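Local coordinates for putative glucarate dehydratase (Pseudomonas fluorescens, PDB 4IT1), which probably dehydrates D-glucarate to 5-dehydro-4-deoxy-D-glucarate, as a magnesium-dependent member of the mandelate racemase/muconate lactonizing enzyme family, at residues 288-294 with 308-313. Sequence-based numbering, arbitrary orientation.
With MG (magnesium ion), chain E.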
ATOM      1  N   LEU A 288     -13.534  13.386 -14.955  1.00 51.15           N
ATOM      2  CA  LEU A 288     -12.230  13.528 -15.598  1.00 44.35           C
ATOM      3  C   LEU A 288     -11.243  12.488 -15.107  1.00 37.19           C
ATOM      4  O   LEU A 288     -11.086  12.267 -13.900  1.00 44.39           O
ATOM      5  CB  LEU A 288     -11.681  14.942 -15.433  1.00 39.88           C
ATOM      6  CG  LEU A 288     -12.612  16.076 -15.875  1.00 48.33           C
ATOM      7  CD1 LEU A 288     -11.946  17.422 -15.651  1.00 46.63           C
ATOM      8  CD2 LEU A 288     -13.046  15.921 -17.328  1.00 49.81           C
ATOM      9  N   ALA A 289     -10.596  11.841 -16.069  1.00 33.33           N
ATOM     10  CA  ALA A 289      -9.569  10.848 -15.806  1.00 36.39           C
ATOM     11  C   ALA A 289      -8.231  11.424 -16.246  1.00 40.96           C
ATOM     12  O   ALA A 289      -8.194  12.349 -17.068  1.00 40.19           O
ATOM     13  CB  ALA A 289      -9.863   9.572 -16.581  1.00 35.10           C
ATOM     14  N   THR A 290      -7.138  10.877 -15.715  1.00 38.61           N
ATOM     15  CA  THR A 290      -5.809  11.338 -16.100  1.00 38.96           C
ATOM     16  C   THR A 290      -4.752  10.245 -16.082  1.00 34.82           C
ATOM     17  O   THR A 290      -4.797   9.327 -15.273  1.00 35.42           O
ATOM     18  CB  THR A 290      -5.311  12.488 -15.182  1.00 38.37           C
ATOM     19  OG1 THR A 290      -4.151  13.102 -15.766  1.00 35.46           O
ATOM     20  CG2 THR A 290      -4.948  11.974 -13.800  1.00 32.93           C
ATOM     21  N   ASN A 291      -3.793  10.358 -16.989  1.00 42.21           N
ATOM     22  CA  ASN A 291      -2.474   9.791 -16.741  1.00 44.10           C
ATOM     23  C   ASN A 291      -1.367  10.792 -17.113  1.00 44.81           C
ATOM     24  O   ASN A 291      -0.294  10.425 -17.596  1.00 47.94           O
ATOM     25  CB  ASN A 291      -2.309   8.382 -17.341  1.00 41.36           C
ATOM     26  CG  ASN A 291      -2.452   8.332 -18.851  1.00 41.68           C
ATOM     27  OD1 ASN A 291      -2.677   9.337 -19.529  1.00 47.15           O
ATOM     28  ND2 ASN A 291      -2.311   7.129 -19.392  1.00 55.23           N
ATOM     29  N   MET A 292      -1.661  12.065 -16.862  1.00 46.92           N
ATOM     30  CA  MET A 292      -0.752  13.170 -17.181  1.00 47.85           C
ATOM     31  C   MET A 292      -0.516  14.064 -15.980  1.00 45.30           C
ATOM     32  O   MET A 292       0.629  14.395 -15.680  1.00 46.94           O
ATOM     33  CB  MET A 292      -1.273  13.999 -18.353  1.00 39.18           C
ATOM     34  CG  MET A 292      -1.010  13.349 -19.707  1.00 48.27           C
ATOM     35  SD  MET A 292      -1.749  14.227 -21.092  1.00 51.52           S
ATOM     36  CE  MET A 292      -0.548  15.541 -21.356  1.00 56.08           C
ATOM     37  N   VAL A 293      -1.592  14.441 -15.288  1.00 40.51           N
ATOM     38  CA  VAL A 293      -1.464  15.332 -14.140  1.00 39.00           C
ATOM     39  C   VAL A 293      -1.341  14.601 -12.800  1.00 42.66           C
ATOM     40  O   VAL A 293      -1.005  15.207 -11.785  1.00 43.12           O
ATOM     41  CB  VAL A 293      -2.554  16.413 -14.112  1.00 40.01           C
ATOM     42  CG1 VAL A 293      -2.485  17.242 -15.382  1.00 36.28           C
ATOM     43  CG2 VAL A 293      -3.941  15.795 -13.935  1.00 47.43           C
ATOM     44  N   VAL A 294      -1.610  13.299 -12.794  1.00 42.63           N
ATOM     45  CA  VAL A 294      -1.368  12.482 -11.609  1.00 37.83           C
ATOM     46  C   VAL A 294      -0.608  11.246 -12.068  1.00 44.64           C
ATOM     47  O   VAL A 294      -1.209  10.263 -12.515  1.00 35.92           O
ATOM     48  CB  VAL A 294      -2.678  12.102 -10.860  1.00 39.44           C
ATOM     49  CG1 VAL A 294      -2.390  11.172  -9.693  1.00 40.41           C
ATOM     50  CG2 VAL A 294      -3.390  13.339 -10.350  1.00 41.26           C
ATOM     51  N   SER A 308      -8.740  17.965  -8.818  1.00 50.29           N
ATOM     52  CA  SER A 308      -8.526  18.092 -10.269  1.00 46.33           C
ATOM     53  C   SER A 308      -9.086  16.941 -11.091  1.00 47.53           C
ATOM     54  O   SER A 308      -9.634  17.155 -12.176  1.00 56.03           O
ATOM     55  CB  SER A 308      -7.037  18.221 -10.589  1.00 42.21           C
ATOM     56  OG  SER A 308      -6.474  19.355  -9.967  1.00 45.51           O
ATOM     57  N   VAL A 309      -8.919  15.722 -10.586  1.00 45.79           N
ATOM     58  CA  VAL A 309      -9.331  14.528 -11.311  1.00 45.17           C
ATOM     59  C   VAL A 309     -10.182  13.607 -10.446  1.00 50.50           C
ATOM     60  O   VAL A 309     -10.043  13.574  -9.221  1.00 46.33           O
ATOM     61  CB  VAL A 309      -8.126  13.746 -11.891  1.00 44.98           C
ATOM     62  CG1 VAL A 309      -7.363  14.613 -12.872  1.00 45.04           C
ATOM     63  CG2 VAL A 309      -7.205  13.233 -10.792  1.00 46.46           C
ATOM     64  N   GLN A 310     -11.060  12.860 -11.104  1.00 44.96           N
ATOM     65  CA  GLN A 310     -11.970  11.954 -10.422  1.00 43.42           C
ATOM     66  C   GLN A 310     -11.545  10.508 -10.624  1.00 44.22           C
ATOM     67  O   GLN A 310     -12.022   9.622  -9.925  1.00 42.16           O
ATOM     68  CB  GLN A 310     -13.392  12.172 -10.932  1.00 44.32           C
ATOM     69  CG  GLN A 310     -13.972  13.530 -10.556  1.00 48.53           C
ATOM     70  CD  GLN A 310     -13.304  14.687 -11.289  1.00 54.11           C
ATOM     71  OE1 GLN A 310     -13.249  14.706 -12.522  1.00 44.94           O
ATOM     72  NE2 GLN A 310     -12.791  15.659 -10.529  1.00 49.80           N
ATOM     73  N   ILE A 311     -10.634  10.283 -11.576  1.00 38.01           N
ATOM     74  CA  ILE A 311     -10.198   8.940 -11.945  1.00 41.73           C
ATOM     75  C   ILE A 311      -8.710   8.936 -12.287  1.00 41.57           C
ATOM     76  O   ILE A 311      -8.254   9.728 -13.112  1.00 47.07           O
ATOM     77  CB  ILE A 311     -10.979   8.390 -13.171  1.00 37.26           C
ATOM     78  CG1 ILE A 311     -12.483   8.277 -12.880  1.00 44.13           C
ATOM     79  CG2 ILE A 311     -10.413   7.041 -13.590  1.00 36.33           C
ATOM     80  CD1 ILE A 311     -13.374   8.559 -14.078  1.00 44.76           C
ATOM     81  N   VAL A 312      -7.967   8.031 -11.663  1.00 40.64           N
ATOM     82  CA  VAL A 312      -6.553   7.865 -11.950  1.00 47.35           C
ATOM     83  C   VAL A 312      -6.322   6.597 -12.766  1.00 50.78           C
ATOM     84  O   VAL A 312      -6.699   5.500 -12.346  1.00 48.69           O
ATOM     85  CB  VAL A 312      -5.706   7.812 -10.660  1.00 46.64           C
ATOM     86  CG1 VAL A 312      -4.232   7.628 -11.001  1.00 37.98           C
ATOM     87  CG2 VAL A 312      -5.902   9.081  -9.840  1.00 41.70           C
ATOM     88  N   LEU A 313      -5.715   6.759 -13.938  1.00 43.84           N
ATOM     89  CA  LEU A 313      -5.252   5.611 -14.708  1.00 49.08           C
ATOM     90  C   LEU A 313      -3.828   5.255 -14.297  1.00 49.64           C
ATOM     91  O   LEU A 313      -2.870   5.906 -14.712  1.00 55.07           O
ATOM     92  CB  LEU A 313      -5.342   5.880 -16.213  1.00 47.64           C
ATOM     93  CG  LEU A 313      -6.670   6.433 -16.750  1.00 53.29           C
ATOM     94  CD1 LEU A 313      -6.592   6.558 -18.258  1.00 46.72           C
ATOM     95  CD2 LEU A 313      -7.873   5.581 -16.356  1.00 54.35           C
TER
HETATM   96 MG    MG E 501      -3.356   9.253 -21.605  1.00 53.20          MG
HETATM   97  O   HOH W   1      -1.432   5.343 -17.292  1.00 59.23           O
HETATM   98  O   HOH W   2      -2.849   7.273 -22.079  1.00 44.79           O
HETATM   99  O   HOH W   3      -0.860   7.911 -13.984  1.00 44.18           O
HETATM  100  O   HOH W   4      -3.703  11.360 -21.274  1.00 41.55           O
HETATM  101  O   HOH W   5      -1.509   9.797 -22.295  1.00 55.88           O
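Val309 lays CG1 against the CB and CG2 of Thr290, the two side chains crossing at about a right angle with CG1 3.7 Å from Thr290 CG2. Val309 CG2 meets Val294 CG2, while Val293 CG2 reaches Val309 CG1, so one valine gathers three residues. Thr290 shows how a threonine divides its labour: with OG1 anti to the backbone N (chi1 -167°), its methyl is left for Val309 and its hydroxyl for the turn. OG1 accepts from Met292 N and from Val293 N (2.9 Å each), an ST turn and ST motif, and also bonds to Asp269. With a valine here, the amides of Met292 and Val293 would probably be left without their acceptor and Asp269 OD1 without its hydroxyl partner. The parallel pairing runs from Thr290 N to Ile311 O (3.1 Å) and from Leu313 N to Thr290 O (3.0 Å). At its start, Gln310, bent at chi2 (69°), brings OE1 to 2.8 Å from Leu288 N, which lies in the plane of that side-chain carbonyl, standing in for a backbone acceptor. Just past the strand, Asn291 OD1 binds magnesium at 2.2 Å, with Glu268 and Asp243 completing the protein ligands; ND2 reaches Leu313 O through a water. The two strands are parallel arms of a beta-alpha-beta unit whose helix, 297-306, connects them in the enolase-type barrel, strand 288-290 lying between 266-268 and 311-314, with helix 274-284 also packed outside.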